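Local structure of PA0821 (Pseudomonas aeruginosa, 7DRG) at residues 48-53 with 132-137; 139-144 with 216-221; 260-265 with 356-361. The protein probably acts as a type VI secretion immunity protein, an antitoxin that protects the bacterium against a putative VRR-NUC domain effector. All blocks are in the same frame, centred on the assembly; numbering follows the deposited sequence.

Contact 1: residues 48-53 with 132-137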
loop_
_atom_site.group_PDB
_atom_site.type_symbol
_atom_site.label_atom_id
_atom_site.label_comp_id
_atom_site.label_asym_id
_atom_site.label_seq_id
_atom_site.Cartn_x
_atom_site.Cartn_y
_atom_site.Cartn_z
ATOM N N LYS B 48 21.293 -29.164 12.508
ATOM C CA LYS B 48 22.651 -29.670 12.715
ATOM C C LYS B 48 23.721 -28.716 12.194
ATOM O O LYS B 48 24.823 -29.143 11.837
ATOM C CB LYS B 48 22.827 -31.064 12.101
ATOM C CG LYS B 48 21.860 -32.085 12.674
ATOM C CD LYS B 48 22.002 -33.419 11.972
ATOM C CE LYS B 48 22.677 -34.430 12.860
ATOM N NZ LYS B 48 23.100 -35.632 12.086
ATOM N N ALA B 49 23.427 -27.412 12.185
ATOM C CA ALA B 49 24.411 -26.428 11.757
ATOM C C ALA B 49 25.646 -26.415 12.646
ATOM O O ALA B 49 26.689 -25.907 12.226
ATOM C CB ALA B 49 23.788 -25.030 11.738
ATOM N N HIS B 50 25.547 -26.948 13.863
ATOM C CA HIS B 50 26.683 -27.023 14.777
ATOM C C HIS B 50 27.659 -28.147 14.441
ATOM O O HIS B 50 28.708 -28.236 15.088
ATOM C CB HIS B 50 26.184 -27.202 16.213
ATOM C CG HIS B 50 25.384 -28.449 16.427
ATOM N ND1 HIS B 50 24.037 -28.530 16.140
ATOM C CD2 HIS B 50 25.743 -29.668 16.895
ATOM C CE1 HIS B 50 23.601 -29.744 16.426
ATOM N NE2 HIS B 50 24.616 -30.454 16.888
ATOM N N THR B 51 27.355 -28.997 13.442
ATOM C CA THR B 51 28.212 -30.152 13.186
ATOM C C THR B 51 29.183 -29.874 12.043
ATOM O O THR B 51 28.891 -29.086 11.138
ATOM C CB THR B 51 27.383 -31.394 12.849
ATOM O OG1 THR B 51 26.685 -31.200 11.609
ATOM C CG2 THR B 51 26.383 -31.694 13.948
ATOM N N PRO B 52 30.350 -30.523 12.050
ATOM C CA PRO B 52 31.337 -30.244 10.997
ATOM C C PRO B 52 30.870 -30.584 9.591
ATOM O O PRO B 52 31.200 -29.840 8.660
ATOM C CB PRO B 52 32.540 -31.104 11.416
ATOM C CG PRO B 52 32.392 -31.250 12.875
ATOM C CD PRO B 52 30.919 -31.342 13.133
ATOM N N LEU B 53 30.142 -31.692 9.397
ATOM C CA LEU B 53 29.733 -32.068 8.047
ATOM C C LEU B 53 28.765 -31.050 7.461
ATOM O O LEU B 53 28.864 -30.718 6.274
ATOM C CB LEU B 53 29.115 -33.467 8.044
ATOM C CG LEU B 53 30.119 -34.605 8.245
ATOM C CD1 LEU B 53 29.415 -35.950 8.180
ATOM C CD2 LEU B 53 31.232 -34.522 7.213
ATOM N N LYS B 132 22.497 -22.247 14.801
ATOM C CA LYS B 132 22.345 -22.394 16.245
ATOM C C LYS B 132 23.525 -23.147 16.848
ATOM O O LYS B 132 24.112 -24.032 16.220
ATOM C CB LYS B 132 21.048 -23.129 16.578
ATOM C CG LYS B 132 19.807 -22.523 15.922
ATOM C CD LYS B 132 19.681 -21.044 16.261
ATOM C CE LYS B 132 19.310 -20.850 17.717
ATOM N NZ LYS B 132 19.242 -19.401 18.092
ATOM N N ARG B 133 23.850 -22.799 18.094
ATOM C CA ARG B 133 24.892 -23.496 18.835
ATOM C C ARG B 133 24.428 -24.895 19.225
ATOM O O ARG B 133 23.230 -25.165 19.352
ATOM C CB ARG B 133 25.261 -22.721 20.103
ATOM C CG ARG B 133 25.562 -21.260 19.883
ATOM C CD ARG B 133 25.542 -20.526 21.213
ATOM N NE ARG B 133 25.696 -19.086 21.055
ATOM C CZ ARG B 133 26.870 -18.464 21.027
ATOM N NH1 ARG B 133 27.993 -19.158 21.136
ATOM N NH2 ARG B 133 26.920 -17.146 20.885
ATOM N N SER B 134 25.404 -25.784 19.445
ATOM C CA SER B 134 25.082 -27.150 19.837
ATOM C C SER B 134 24.170 -27.187 21.060
ATOM O O SER B 134 23.178 -27.923 21.078
ATOM C CB SER B 134 26.372 -27.932 20.107
ATOM O OG SER B 134 26.095 -29.185 20.705
ATOM N N TRP B 135 24.494 -26.406 22.102
ATOM C CA TRP B 135 23.678 -26.450 23.315
ATOM C C TRP B 135 22.314 -25.819 23.099
ATOM O O TRP B 135 21.334 -26.245 23.719
ATOM C CB TRP B 135 24.388 -25.771 24.488
ATOM C CG TRP B 135 24.661 -24.308 24.319
ATOM C CD1 TRP B 135 25.837 -23.744 23.926
ATOM C CD2 TRP B 135 23.760 -23.216 24.573
ATOM N NE1 TRP B 135 25.725 -22.380 23.906
ATOM C CE2 TRP B 135 24.461 -22.026 24.298
ATOM C CE3 TRP B 135 22.425 -23.129 24.990
ATOM C CZ2 TRP B 135 23.885 -20.769 24.436
ATOM C CZ3 TRP B 135 21.849 -21.876 25.127
ATOM C CH2 TRP B 135 22.577 -20.708 24.847
ATOM N N GLN B 136 22.230 -24.815 22.225
ATOM C CA GLN B 136 20.933 -24.247 21.874
ATOM C C GLN B 136 20.045 -25.293 21.222
ATOM O O GLN B 136 18.859 -25.413 21.558
ATOM C CB GLN B 136 21.122 -23.045 20.949
ATOM C CG GLN B 136 21.519 -21.778 21.686
ATOM C CD GLN B 136 21.863 -20.627 20.757
ATOM O OE1 GLN B 136 22.221 -20.831 19.598
ATOM N NE2 GLN B 136 21.752 -19.408 21.266
ATOM N N ALA B 137 20.609 -26.066 20.287
ATOM C CA ALA B 137 19.855 -27.135 19.644
ATOM C C ALA B 137 19.416 -28.184 20.656
ATOM O O ALA B 137 18.290 -28.689 20.584
ATOM C CB ALA B 137 20.683 -27.775 18.525
HETATM O O HOH W 1 22.622 -26.229 15.415
#

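Contact 2: residues 139-144 with 216-221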
loop_
_atom_site.group_PDB
_atom_site.type_symbol
_atom_site.label_atom_id
_atom_site.label_comp_id
_atom_site.label_asym_id
_atom_site.label_seq_id
_atom_site.Cartn_x
_atom_site.Cartn_y
_atom_site.Cartn_z
HETATM N N MSE B 139 18.833 -27.668 23.801
HETATM C CA MSE B 139 17.836 -27.093 24.698
HETATM C C MSE B 139 16.506 -26.851 23.987
HETATM O O MSE B 139 15.525 -26.437 24.610
HETATM C CB MSE B 139 18.332 -25.776 25.313
HETATM C CG MSE B 139 19.576 -25.884 26.195
HETATM SE SE MSE B 139 19.384 -27.073 27.730
HETATM C CE MSE B 139 20.395 -28.616 27.103
ATOM N N GLY B 140 16.482 -27.098 22.679
ATOM C CA GLY B 140 15.265 -26.995 21.893
ATOM C C GLY B 140 15.305 -25.985 20.765
ATOM O O GLY B 140 14.437 -26.040 19.884
ATOM N N HIS B 141 16.257 -25.051 20.740
ATOM C CA HIS B 141 16.333 -24.061 19.660
ATOM C C HIS B 141 17.271 -24.591 18.577
ATOM O O HIS B 141 18.412 -24.152 18.430
ATOM C CB HIS B 141 16.804 -22.716 20.201
ATOM C CG HIS B 141 15.799 -22.022 21.072
ATOM N ND1 HIS B 141 15.921 -20.701 21.447
ATOM C CD2 HIS B 141 14.657 -22.470 21.643
ATOM C CE1 HIS B 141 14.896 -20.364 22.210
ATOM N NE2 HIS B 141 14.115 -21.421 22.345
ATOM N N ASP B 142 16.765 -25.539 17.784
ATOM C CA ASP B 142 17.616 -26.347 16.913
ATOM C C ASP B 142 17.531 -26.000 15.430
ATOM O O ASP B 142 18.189 -26.662 14.622
ATOM C CB ASP B 142 17.301 -27.839 17.106
ATOM C CG ASP B 142 15.869 -28.202 16.740
ATOM O OD1 ASP B 142 15.085 -27.304 16.377
ATOM O OD2 ASP B 142 15.529 -29.404 16.809
ATOM N N LEU B 143 16.770 -24.984 15.045
ATOM C CA LEU B 143 16.517 -24.710 13.635
ATOM C C LEU B 143 17.382 -23.542 13.175
ATOM O O LEU B 143 17.300 -22.443 13.738
ATOM C CB LEU B 143 15.035 -24.410 13.409
ATOM C CG LEU B 143 14.579 -24.453 11.951
ATOM C CD1 LEU B 143 14.874 -25.826 11.352
ATOM C CD2 LEU B 143 13.098 -24.114 11.882
ATOM N N SER B 144 18.211 -23.785 12.166
ATOM C CA SER B 144 19.064 -22.775 11.558
ATOM C C SER B 144 18.499 -22.364 10.197
ATOM O O SER B 144 17.558 -22.968 9.674
ATOM C CB SER B 144 20.496 -23.302 11.429
ATOM O OG SER B 144 21.037 -23.597 12.715
ATOM N N LEU B 216 11.995 -16.010 12.941
ATOM C CA LEU B 216 10.870 -16.935 13.014
ATOM C C LEU B 216 11.293 -18.323 13.479
ATOM O O LEU B 216 10.513 -19.013 14.150
ATOM C CB LEU B 216 10.194 -17.042 11.640
ATOM C CG LEU B 216 9.554 -15.777 11.055
ATOM C CD1 LEU B 216 9.103 -16.003 9.616
ATOM C CD2 LEU B 216 8.380 -15.335 11.922
ATOM N N ALA B 217 12.532 -18.720 13.168
ATOM C CA ALA B 217 12.906 -20.134 13.126
ATOM C C ALA B 217 12.676 -20.859 14.451
ATOM O O ALA B 217 12.296 -22.036 14.457
ATOM C CB ALA B 217 14.369 -20.259 12.702
ATOM N N ASN B 218 12.933 -20.205 15.580
ATOM C CA ASN B 218 12.858 -20.905 16.860
ATOM C C ASN B 218 11.827 -20.295 17.803
ATOM O O ASN B 218 11.928 -20.460 19.024
ATOM C CB ASN B 218 14.239 -20.977 17.509
ATOM C CG ASN B 218 15.195 -21.846 16.708
ATOM O OD1 ASN B 218 15.072 -23.068 16.690
ATOM N ND2 ASN B 218 16.126 -21.213 16.013
ATOM N N THR B 219 10.833 -19.609 17.251
ATOM C CA THR B 219 9.679 -19.188 18.022
ATOM C C THR B 219 8.810 -20.400 18.358
ATOM O O THR B 219 8.828 -21.401 17.637
ATOM C CB THR B 219 8.856 -18.176 17.230
ATOM O OG1 THR B 219 8.405 -18.784 16.014
ATOM C CG2 THR B 219 9.688 -16.947 16.901
ATOM N N PRO B 220 8.032 -20.333 19.443
ATOM C CA PRO B 220 7.103 -21.439 19.732
ATOM C C PRO B 220 6.110 -21.686 18.610
ATOM O O PRO B 220 5.678 -22.827 18.407
ATOM C CB PRO B 220 6.395 -20.984 21.016
ATOM C CG PRO B 220 7.276 -19.939 21.601
ATOM C CD PRO B 220 7.945 -19.260 20.448
ATOM N N GLU B 221 5.749 -20.643 17.864
ATOM C CA GLU B 221 4.802 -20.806 16.770
ATOM C C GLU B 221 5.341 -21.691 15.656
ATOM O O GLU B 221 4.551 -22.273 14.905
ATOM C CB GLU B 221 4.405 -19.434 16.215
ATOM C CG GLU B 221 3.514 -18.604 17.139
ATOM C CD GLU B 221 4.286 -17.682 18.081
ATOM O OE1 GLU B 221 5.500 -17.894 18.294
ATOM O OE2 GLU B 221 3.668 -16.734 18.612
HETATM O O HOH W 2 13.242 -25.058 16.869
#

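Contact 3: residues 260-265 with 356-361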
loop_
_atom_site.group_PDB
_atom_site.type_symbol
_atom_site.label_atom_id
_atom_site.label_comp_id
_atom_site.label_asym_id
_atom_site.label_seq_id
_atom_site.Cartn_x
_atom_site.Cartn_y
_atom_site.Cartn_z
ATOM N N ALA B 260 6.811 -28.355 -11.683
ATOM C CA ALA B 260 7.900 -29.314 -11.745
ATOM C C ALA B 260 8.251 -29.765 -10.336
ATOM O O ALA B 260 8.071 -29.024 -9.364
ATOM C CB ALA B 260 9.140 -28.720 -12.426
ATOM N N PHE B 261 8.754 -30.990 -10.235
ATOM C CA PHE B 261 9.100 -31.593 -8.958
ATOM C C PHE B 261 10.540 -32.067 -9.008
ATOM O O PHE B 261 10.937 -32.778 -9.937
ATOM C CB PHE B 261 8.155 -32.750 -8.621
ATOM C CG PHE B 261 6.719 -32.336 -8.566
ATOM C CD1 PHE B 261 5.972 -32.235 -9.726
ATOM C CD2 PHE B 261 6.124 -32.007 -7.359
ATOM C CE1 PHE B 261 4.652 -31.827 -9.680
ATOM C CE2 PHE B 261 4.805 -31.609 -7.307
ATOM C CZ PHE B 261 4.068 -31.517 -8.470
ATOM N N TYR B 262 11.322 -31.643 -8.025
ATOM C CA TYR B 262 12.718 -32.030 -7.908
ATOM C C TYR B 262 12.871 -32.843 -6.635
ATOM O O TYR B 262 12.827 -32.300 -5.523
ATOM C CB TYR B 262 13.633 -30.805 -7.909
ATOM C CG TYR B 262 13.455 -29.938 -9.131
ATOM C CD1 TYR B 262 14.035 -30.286 -10.349
ATOM C CD2 TYR B 262 12.687 -28.783 -9.075
ATOM C CE1 TYR B 262 13.862 -29.500 -11.467
ATOM C CE2 TYR B 262 12.513 -27.985 -10.188
ATOM C CZ TYR B 262 13.099 -28.345 -11.380
ATOM O OH TYR B 262 12.921 -27.550 -12.490
ATOM N N ARG B 263 13.055 -34.145 -6.803
ATOM C CA ARG B 263 13.379 -35.013 -5.681
ATOM C C ARG B 263 14.877 -34.924 -5.449
ATOM O O ARG B 263 15.675 -35.476 -6.205
ATOM C CB ARG B 263 12.929 -36.446 -5.952
ATOM C CG ARG B 263 11.582 -36.766 -5.324
ATOM C CD ARG B 263 11.127 -38.205 -5.564
ATOM N NE ARG B 263 12.076 -39.185 -5.052
ATOM C CZ ARG B 263 12.628 -40.141 -5.790
ATOM N NH1 ARG B 263 12.312 -40.257 -7.076
ATOM N NH2 ARG B 263 13.486 -40.987 -5.240
ATOM N N TYR B 264 15.259 -34.169 -4.437
ATOM C CA TYR B 264 16.559 -34.330 -3.826
ATOM C C TYR B 264 16.388 -35.453 -2.797
ATOM O O TYR B 264 15.343 -36.109 -2.747
ATOM C CB TYR B 264 17.043 -32.988 -3.272
ATOM C CG TYR B 264 16.237 -32.516 -2.100
ATOM C CD1 TYR B 264 15.053 -31.805 -2.276
ATOM C CD2 TYR B 264 16.647 -32.807 -0.811
ATOM C CE1 TYR B 264 14.316 -31.405 -1.198
ATOM C CE2 TYR B 264 15.921 -32.418 0.269
ATOM C CZ TYR B 264 14.757 -31.707 0.077
ATOM O OH TYR B 264 14.038 -31.325 1.173
ATOM N N GLY B 265 17.395 -35.701 -1.977
ATOM C CA GLY B 265 17.390 -36.839 -1.076
ATOM C C GLY B 265 16.145 -37.150 -0.264
ATOM O O GLY B 265 15.441 -38.122 -0.557
ATOM N N ASN B 356 13.463 -23.236 -18.720
ATOM C CA ASN B 356 13.103 -22.675 -17.420
ATOM C C ASN B 356 12.972 -23.724 -16.316
ATOM O O ASN B 356 12.561 -23.384 -15.198
ATOM C CB ASN B 356 11.815 -21.840 -17.528
ATOM C CG ASN B 356 10.658 -22.610 -18.134
ATOM O OD1 ASN B 356 10.507 -23.807 -17.909
ATOM N ND2 ASN B 356 9.836 -21.920 -18.917
ATOM N N THR B 357 13.344 -24.976 -16.581
ATOM C CA THR B 357 13.404 -26.022 -15.569
ATOM C C THR B 357 14.761 -26.702 -15.654
ATOM O O THR B 357 15.463 -26.591 -16.664
ATOM C CB THR B 357 12.302 -27.087 -15.742
ATOM O OG1 THR B 357 12.421 -27.696 -17.035
ATOM C CG2 THR B 357 10.925 -26.475 -15.601
ATOM N N LEU B 358 15.124 -27.424 -14.577
ATOM C CA LEU B 358 16.326 -28.252 -14.634
ATOM C C LEU B 358 16.003 -29.590 -15.295
ATOM O O LEU B 358 14.907 -30.128 -15.110
ATOM C CB LEU B 358 16.889 -28.504 -13.241
ATOM C CG LEU B 358 17.180 -27.281 -12.374
ATOM C CD1 LEU B 358 17.781 -27.739 -11.056
ATOM C CD2 LEU B 358 18.118 -26.321 -13.081
ATOM N N PRO B 359 16.940 -30.149 -16.062
ATOM C CA PRO B 359 16.679 -31.444 -16.709
ATOM C C PRO B 359 16.355 -32.570 -15.738
ATOM O O PRO B 359 15.716 -33.548 -16.143
ATOM C CB PRO B 359 17.979 -31.726 -17.482
ATOM C CG PRO B 359 18.992 -30.737 -16.961
ATOM C CD PRO B 359 18.205 -29.548 -16.504
ATOM N N GLU B 360 16.750 -32.468 -14.473
ATOM C CA GLU B 360 16.518 -33.548 -13.526
ATOM C C GLU B 360 15.106 -33.553 -12.954
ATOM O O GLU B 360 14.824 -34.375 -12.072
ATOM C CB GLU B 360 17.537 -33.479 -12.393
ATOM C CG GLU B 360 17.329 -32.340 -11.412
ATOM C CD GLU B 360 18.520 -32.164 -10.490
ATOM O OE1 GLU B 360 19.580 -31.709 -10.970
ATOM O OE2 GLU B 360 18.400 -32.492 -9.290
ATOM N N ARG B 361 14.220 -32.669 -13.420
ATOM C CA ARG B 361 12.846 -32.695 -12.940
ATOM C C ARG B 361 12.272 -34.090 -13.135
ATOM O O ARG B 361 12.618 -34.791 -14.086
ATOM C CB ARG B 361 11.984 -31.658 -13.675
ATOM C CG ARG B 361 11.767 -31.965 -15.143
ATOM C CD ARG B 361 10.799 -30.988 -15.794
ATOM N NE ARG B 361 9.424 -31.150 -15.325
ATOM C CZ ARG B 361 8.358 -30.687 -15.975
ATOM N NH1 ARG B 361 8.512 -30.043 -17.127
ATOM N NH2 ARG B 361 7.138 -30.872 -15.481
HETATM O O HOH W 3 8.499 -32.640 -12.769
HETATM O O HOH W 4 14.286 -34.911 -9.520
HETATM O O HOH W 5 16.406 -33.437 -8.276
#

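Contact 1: residues 48-53 with 132-137
His50 lays its imidazole against the first turn of helix 134-139, and this ring carries most of the contact. One face of it takes Ser134 CA, which sits 4.0 Å from the ring centroid in a CH-pi contact, 24° off the ring normal. CG2 of its own neighbour Thr51 backs the opposite face, leaving the imidazole flanked on both sides, each partner displaced toward the rim. His50 CG lies between the backbone N and the carbonyl carbon (chi1 61°), a rotation that turns the ring across toward the helix. Ser134 holds OG anti to its backbone N (chi1 170°), and its CB rests 3.7 Å from His50 CD2. One turn further along, Ala137 CB comes obliquely to His50 CE1 at 4.1 Å. At the ring edge, in plane, a water lies 2.8 Å from His50 ND1 and donates to Lys132 O, also at 2.8 Å, which, with the two covered faces, would limit the rotation of the ring. Both segments lead into a helix: Thr51 is the N-cap of one and Arg133 of the other, where Arg133 N donates to Gln136 OE1 at 3.0 Å, one half of a capping box. Ala49 CB faces Lys132 N, which itself is bonded to Ser144 OG. The contact thus joins the turn between strand 34-46 and helix 52-69 to the turn between strand 126-131 and helix 134-139.

Contact 2: residues 139-144 with 216-221
Asn218 reaches across to residues 139-144 and grips the backbone of Leu143 with both ends of its amide. From the start of the side chain, CB lies over one face of the His141 ring, 4.0 Å from His141 CG. The next atom, CG, is placed anti to the carbonyl carbon (chi1 -66°), which sends the amide past His141 toward Leu143; the imidazole and amide planes are only 14° apart. At the tip the two branches part. OD1 accepts from Leu143 N at 3.0 Å, the donor lying in the carbonyl plane on a lone pair, with an N-H...O angle of 162°. ND2 donates to Leu143 O at 2.8 Å, again on a lone pair, although that oxygen is tilted out of the amide plane of Asn218. With both ends engaged, the flip of the amide is settled. A water lies 2.7 Å from Asn218 OD1 and within bonding distance of Asp142 OD1, though it has more acceptors around it than protons to give; Asp142 OD2 makes a salt bridge with Lys47. Beside the amide, Leu143 CD2 packs on Ala217, 4.1 Å from its CB. Gly140, with positive phi, leaves the helix in a Schellman motif and His141 centres an inverse gamma turn. The asparagine amide mimics in part the paired N-H and C=O bonds that a neighbouring strand would make, here to Leu143, the residue just before strand 144-151.

Contact 3: residues 260-265 with 356-361
The ring of Tyr262 meets the CB of Arg361, whose guanidinium, turned 51° from the ring, lies on Ala260. Leu358 O and Glu360 CG lie at the tyrosine ring's edge, near its plane, the latter 4.0 Å from Tyr262 CD1. Leu358 CB and Arg361 CB approach Tyr262 CE1 obliquely, each at 3.6 Å. On the guanidinium of Arg361 one face is taken by Ala260 CB, 3.8 Å from NE, while a water sits at the edge, in plane, accepting from both Arg361 NE and Phe261 N. The same water lies at the edge of the Phe261 ring. Tyr262 CG stands anti to the carbonyl carbon (chi1 -57°), which lets the ring run out to the loop 356-361, and its hydroxyl ends against the backbone there: Leu358 N donates to Tyr262 OH at 3.0 Å with an N-H...O angle of 160°. The hydroxyl has a further bond to Gln271 OE1, so this polar tip is held from the loop and from strand 267-272. Arg361 bends at chi3, bringing its NE back over Ala260, and NH2 is bonded to Ser256 O. A second water links the two backbones, accepting from Arg263 N and donating to Glu360 O; Glu360 OE2 forms a salt bridge with Arg171. Between Leu358 and Arg361 the chain makes a type I turn, and Arg361 CA comes 3.6 Å from Phe261 O in a CA-H...O contact. The C-terminal loop therefore lies along strand 259-264, which pairs with strand 267-272, while Leu163 of helix 161-173 packs on both Tyr262 and Leu358.

Overall arrangement
Going from the N terminus, the chain leaves strand 34-46 through the turn before helix 52-69, and contact 1 closes the first loop when residues 132-137 return to it. Contact 2 opens almost at once and ties the loop between helix 134-139 and strand 144-151 to the loop after helix 213-216. Contact 3 follows, bringing 356-361 back to strand 259-264. The three are in series; none nests or crosses. Contacts 1 and 2 are neighbours, with centres 13 Å apart, and they touch directly: Gln136 O and His141 N, 2.8 Å apart, are probably hydrogen-bonded. Contact 3 stands apart, about 29 Å from each by centres, tying the C-terminal end of the chain to strand 259-264.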